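Local coordinates for protein nitric oxide dioxygenase (Rhodothermus marinus DSM 4252, PDB 6WK3) that binds heme in a globin fold and, engineered here as a carbene transferase, probably acts in nature as a nitric oxide dioxygenase, at residues R11-S25 with A58-N70. The protein carries 1 engineered substitution. Residues are numbered along the deposited sequence; the frame is centred on the assembly and turned at random.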
loop_
_atom_site.group_PDB
_atom_site.type_symbol
_atom_site.label_atom_id
_atom_site.label_comp_id
_atom_site.label_asym_id
_atom_site.label_seq_id
_atom_site.Cartn_x
_atom_site.Cartn_y
_atom_site.Cartn_z
ATOM N N ARG A 11 -17.419 19.888 -14.113
ATOM C CA ARG A 11 -16.047 20.381 -14.041
ATOM C C ARG A 11 -15.999 21.833 -13.583
ATOM O O ARG A 11 -15.094 22.225 -12.839
ATOM C CB ARG A 11 -15.361 20.234 -15.398
ATOM C CG ARG A 11 -15.175 18.799 -15.862
ATOM C CD ARG A 11 -14.194 18.713 -17.016
ATOM N NE ARG A 11 -14.775 19.143 -18.285
ATOM C CZ ARG A 11 -14.437 20.262 -18.926
ATOM N NH1 ARG A 11 -13.518 21.070 -18.414
ATOM N NH2 ARG A 11 -15.010 20.570 -20.087
ATOM N N GLN A 12 -16.958 22.650 -14.025
ATOM C CA GLN A 12 -16.950 24.062 -13.654
ATOM C C GLN A 12 -17.233 24.244 -12.168
ATOM O O GLN A 12 -16.591 25.066 -11.504
ATOM C CB GLN A 12 -17.967 24.836 -14.495
ATOM N N LEU A 13 -18.184 23.484 -11.626
ATOM C CA LEU A 13 -18.516 23.615 -10.212
ATOM C C LEU A 13 -17.447 22.987 -9.324
ATOM O O LEU A 13 -17.134 23.522 -8.255
ATOM C CB LEU A 13 -19.883 22.990 -9.935
ATOM C CG LEU A 13 -21.093 23.786 -10.431
ATOM C CD1 LEU A 13 -22.311 22.889 -10.598
ATOM C CD2 LEU A 13 -21.396 24.934 -9.491
ATOM N N VAL A 14 -16.879 21.854 -9.745
ATOM C CA VAL A 14 -15.802 21.244 -8.973
ATOM C C VAL A 14 -14.575 22.146 -8.974
ATOM O O VAL A 14 -13.908 22.310 -7.945
ATOM C CB VAL A 14 -15.473 19.841 -9.513
ATOM C CG1 VAL A 14 -14.110 19.384 -9.009
ATOM C CG2 VAL A 14 -16.548 18.849 -9.110
ATOM N N ARG A 15 -14.258 22.741 -10.126
ATOM C CA ARG A 15 -13.138 23.672 -10.204
ATOM C C ARG A 15 -13.352 24.859 -9.276
ATOM O O ARG A 15 -12.399 25.374 -8.680
ATOM C CB ARG A 15 -12.965 24.153 -11.647
ATOM C CG ARG A 15 -11.530 24.287 -12.136
ATOM C CD ARG A 15 -11.478 24.970 -13.516
ATOM N NE ARG A 15 -12.379 24.341 -14.485
ATOM C CZ ARG A 15 -13.395 24.955 -15.087
ATOM N NH1 ARG A 15 -13.657 26.230 -14.829
ATOM N NH2 ARG A 15 -14.154 24.290 -15.951
ATOM N N ALA A 16 -14.601 25.300 -9.134
ATOM C CA ALA A 16 -14.891 26.492 -8.351
ATOM C C ALA A 16 -14.806 26.236 -6.852
ATOM O O ALA A 16 -14.616 27.189 -6.089
ATOM C CB ALA A 16 -16.272 27.036 -8.719
ATOM N N SER A 17 -14.930 24.984 -6.409
ATOM C CA SER A 17 -14.815 24.691 -4.988
ATOM C C SER A 17 -13.373 24.587 -4.516
ATOM O O SER A 17 -13.153 24.415 -3.315
ATOM C CB SER A 17 -15.565 23.399 -4.635
ATOM O OG SER A 17 -15.309 22.361 -5.562
ATOM N N VAL A 18 -12.389 24.693 -5.413
ATOM C CA VAL A 18 -10.987 24.589 -4.988
ATOM C C VAL A 18 -10.657 25.579 -3.879
ATOM O O VAL A 18 -10.013 25.179 -2.894
ATOM C CB VAL A 18 -10.053 24.696 -6.201
ATOM C CG1 VAL A 18 -8.647 25.096 -5.774
ATOM C CG2 VAL A 18 -10.001 23.374 -6.947
ATOM N N PRO A 19 -11.060 26.860 -3.943
ATOM C CA PRO A 19 -10.793 27.748 -2.795
ATOM C C PRO A 19 -11.346 27.238 -1.470
ATOM O O PRO A 19 -10.680 27.383 -0.436
ATOM C CB PRO A 19 -11.446 29.066 -3.227
ATOM C CG PRO A 19 -11.316 29.056 -4.706
ATOM C CD PRO A 19 -11.552 27.626 -5.111
ATOM N N ALA A 20 -12.545 26.646 -1.463
ATOM C CA ALA A 20 -13.081 26.072 -0.230
ATOM C C ALA A 20 -12.301 24.839 0.211
ATOM O O ALA A 20 -12.129 24.609 1.414
ATOM C CB ALA A 20 -14.558 25.718 -0.406
ATOM N N LEU A 21 -11.831 24.031 -0.742
ATOM C CA LEU A 21 -11.062 22.843 -0.392
ATOM C C LEU A 21 -9.676 23.203 0.123
ATOM O O LEU A 21 -9.148 22.515 1.004
ATOM C CB LEU A 21 -10.959 21.907 -1.594
ATOM C CG LEU A 21 -12.189 21.051 -1.899
ATOM C CD1 LEU A 21 -11.954 20.213 -3.138
ATOM C CD2 LEU A 21 -12.541 20.163 -0.727
ATOM N N GLN A 22 -9.070 24.271 -0.401
ATOM C CA GLN A 22 -7.785 24.713 0.133
ATOM C C GLN A 22 -7.883 25.045 1.615
ATOM O O GLN A 22 -6.899 24.904 2.351
ATOM C CB GLN A 22 -7.273 25.927 -0.640
ATOM C CG GLN A 22 -6.871 25.625 -2.067
ATOM C CD GLN A 22 -6.399 26.862 -2.812
ATOM O OE1 GLN A 22 -5.442 26.810 -3.586
ATOM N NE2 GLN A 22 -7.070 27.984 -2.578
ATOM N N LYS A 23 -9.058 25.472 2.074
ATOM C CA LYS A 23 -9.251 25.825 3.473
ATOM C C LYS A 23 -9.916 24.729 4.293
ATOM O O LYS A 23 -9.714 24.682 5.508
ATOM C CB LYS A 23 -10.088 27.105 3.582
ATOM C CG LYS A 23 -9.319 28.390 3.293
ATOM C CD LYS A 23 -10.178 29.624 3.560
ATOM C CE LYS A 23 -9.397 30.917 3.346
ATOM N NZ LYS A 23 -8.202 31.015 4.233
ATOM N N HIS A 24 -10.694 23.838 3.669
ATOM C CA HIS A 24 -11.569 22.944 4.421
ATOM C C HIS A 24 -11.439 21.470 4.048
ATOM O O HIS A 24 -12.227 20.657 4.542
ATOM C CB HIS A 24 -13.038 23.361 4.247
ATOM C CG HIS A 24 -13.327 24.774 4.653
ATOM N ND1 HIS A 24 -12.904 25.308 5.852
ATOM C CD2 HIS A 24 -14.014 25.758 4.025
ATOM C CE1 HIS A 24 -13.307 26.563 5.939
ATOM N NE2 HIS A 24 -13.983 26.860 4.844
ATOM N N SER A 25 -10.491 21.093 3.188
ATOM C CA SER A 25 -10.451 19.698 2.756
ATOM C C SER A 25 -10.105 18.759 3.908
ATOM O O SER A 25 -10.543 17.602 3.914
ATOM C CB SER A 25 -9.468 19.519 1.598
ATOM O OG SER A 25 -8.144 19.835 1.993
ATOM N N ALA A 58 -7.585 14.275 2.100
ATOM C CA ALA A 58 -7.744 15.721 1.973
ATOM C C ALA A 58 -6.894 16.274 0.834
ATOM O O ALA A 58 -7.359 17.122 0.063
ATOM C CB ALA A 58 -7.391 16.405 3.292
ATOM N N SER A 59 -5.650 15.798 0.701
ATOM C CA SER A 59 -4.801 16.251 -0.399
ATOM C C SER A 59 -5.334 15.765 -1.739
ATOM O O SER A 59 -5.324 16.509 -2.724
ATOM C CB SER A 59 -3.370 15.754 -0.207
ATOM O OG SER A 59 -2.745 16.376 0.894
ATOM N N ALA A 60 -5.786 14.512 -1.790
ATOM C CA ALA A 60 -6.306 13.950 -3.028
ATOM C C ALA A 60 -7.530 14.718 -3.509
ATOM O O ALA A 60 -7.636 15.053 -4.693
ATOM C CB ALA A 60 -6.634 12.472 -2.830
ATOM N N LEU A 61 -8.464 15.018 -2.603
ATOM C CA LEU A 61 -9.619 15.826 -2.990
ATOM C C LEU A 61 -9.175 17.147 -3.607
ATOM O O LEU A 61 -9.645 17.533 -4.683
ATOM C CB LEU A 61 -10.524 16.073 -1.785
ATOM C CG LEU A 61 -11.291 14.862 -1.256
ATOM C CD1 LEU A 61 -12.072 15.266 -0.014
ATOM C CD2 LEU A 61 -12.211 14.263 -2.312
ATOM N N LEU A 62 -8.245 17.839 -2.946
ATOM C CA LEU A 62 -7.726 19.095 -3.476
ATOM C C LEU A 62 -7.076 18.895 -4.843
ATOM O O LEU A 62 -7.379 19.616 -5.798
ATOM C CB LEU A 62 -6.730 19.698 -2.489
ATOM C CG LEU A 62 -6.253 21.117 -2.781
ATOM C CD1 LEU A 62 -7.429 22.029 -3.100
ATOM C CD2 LEU A 62 -5.471 21.640 -1.590
ATOM N N ALA A 63 -6.177 17.914 -4.955
ATOM C CA ALA A 63 -5.493 17.687 -6.224
ATOM C C ALA A 63 -6.480 17.304 -7.322
ATOM O O ALA A 63 -6.371 17.776 -8.457
ATOM C CB ALA A 63 -4.419 16.608 -6.060
ATOM N N TYR A 64 -7.457 16.460 -6.993
ATOM C CA TYR A 64 -8.454 16.037 -7.971
ATOM C C TYR A 64 -9.281 17.216 -8.461
ATOM O O TYR A 64 -9.583 17.321 -9.653
ATOM C CB TYR A 64 -9.352 14.975 -7.344
ATOM C CG TYR A 64 -10.410 14.388 -8.248
ATOM C CD1 TYR A 64 -10.127 14.051 -9.570
ATOM C CD2 TYR A 64 -11.688 14.142 -7.768
ATOM C CE1 TYR A 64 -11.103 13.486 -10.384
ATOM C CE2 TYR A 64 -12.662 13.588 -8.568
ATOM C CZ TYR A 64 -12.368 13.261 -9.871
ATOM O OH TYR A 64 -13.349 12.705 -10.653
ATOM N N ALA A 65 -9.665 18.111 -7.552
ATOM C CA ALA A 65 -10.423 19.287 -7.953
ATOM C C ALA A 65 -9.566 20.233 -8.788
ATOM O O ALA A 65 -10.065 20.867 -9.722
ATOM C CB ALA A 65 -10.983 19.992 -6.716
ATOM N N ARG A 66 -8.271 20.329 -8.476
ATOM C CA ARG A 66 -7.361 21.162 -9.255
ATOM C C ARG A 66 -7.087 20.587 -10.640
ATOM O O ARG A 66 -6.550 21.293 -11.499
ATOM C CB ARG A 66 -6.028 21.321 -8.522
ATOM C CG ARG A 66 -6.057 22.164 -7.259
ATOM C CD ARG A 66 -4.677 22.748 -7.019
ATOM N NE ARG A 66 -4.401 23.032 -5.617
ATOM C CZ ARG A 66 -4.478 24.242 -5.074
ATOM N NH1 ARG A 66 -4.833 25.285 -5.815
ATOM N NH2 ARG A 66 -4.200 24.410 -3.788
ATOM N N SER A 67 -7.417 19.320 -10.869
ATOM C CA SER A 67 -7.081 18.644 -12.112
ATOM C C SER A 67 -8.307 17.960 -12.698
ATOM O O SER A 67 -8.190 16.944 -13.383
ATOM C CB SER A 67 -5.951 17.641 -11.888
ATOM O OG SER A 67 -5.811 16.763 -12.992
ATOM N N ILE A 68 -9.493 18.507 -12.424
ATOM C CA ILE A 68 -10.724 17.894 -12.899
ATOM C C ILE A 68 -10.852 17.984 -14.419
ATOM O O ILE A 68 -11.577 17.183 -15.018
ATOM C CB ILE A 68 -11.932 18.528 -12.179
ATOM C CG1 ILE A 68 -13.194 17.683 -12.368
ATOM C CG2 ILE A 68 -12.163 19.950 -12.655
ATOM C CD1 ILE A 68 -13.068 16.270 -11.858
ATOM N N ASP A 69 -10.152 18.924 -15.066
ATOM C CA ASP A 69 -10.171 18.984 -16.527
ATOM C C ASP A 69 -9.238 17.960 -17.164
ATOM O O ASP A 69 -9.474 17.542 -18.304
ATOM C CB ASP A 69 -9.798 20.385 -17.018
ATOM C CG ASP A 69 -10.834 21.439 -16.647
ATOM O OD1 ASP A 69 -12.036 21.106 -16.532
ATOM O OD2 ASP A 69 -10.436 22.608 -16.461
ATOM N N ASN A 70 -8.178 17.553 -16.467
ATOM C CA ASN A 70 -7.254 16.530 -16.956
ATOM C C ASN A 70 -7.038 15.499 -15.856
ATOM O O ASN A 70 -6.040 15.547 -15.124
ATOM C CB ASN A 70 -5.930 17.147 -17.413
ATOM C CG ASN A 70 -4.961 16.113 -17.965
ATOM O OD1 ASN A 70 -5.315 14.945 -18.150
ATOM N ND2 ASN A 70 -3.730 16.540 -18.231
#
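Ala58 sets its methyl against the backbone of Ser25, CB lying 3.4 Å from Ser25 O, where the antiparallel helices 18-25 and 58-66 come closest, CA to CA. Ala60 touches the heme, and Leu61 follows, its carbonyl meeting CD1 of Leu21. Next, Leu62, with CG turned opposite the backbone N (chi1 -171°), brings CD1 against both Leu21 CB and Gln22 CG, 3.8 Å from each. Ala65 is the small residue in the middle: its CB fits under Val18 CG2 at 3.5 Å and beside Leu21 CD1, while Val14 CG1 rests over its CA. Arg66 starts off pointing away, but its chain, extended from CG to NE, runs across Val18 at about a right angle, with Val18 CG1 over one face of the guanidinium, and NH1 and NH2 both grip Gln22 OE1, at 2.8 and 2.7 Å. The NH2 bond lies in the amide plane on a lone pair; NH1 comes from above that plane. An alanine in place of Val18 would lose both methyls, probably opening a gap over Ala65 and leaving one face of the Arg66 guanidinium without its apolar cover. Past the helix, Ile68 packs CG1 on Val14 CG1 at 3.9 Å. Asp69 ties Arg11 and Arg15 into a salt-bridge network: OD1 meets Arg11 NH1 at the guanidinium edge, modelled so short that its length is doubtful, and OD2 receives a weak, bent bond from Arg15 NE at 3.3 Å. The whole contact packs helix 8-16 and the start of helix 18-39 against the end of helix 50-66 and the turn after it; helix 116-145 adjoins both sides, Trp122 touching Leu21 and Phe128 and Leu129 touching Tyr64.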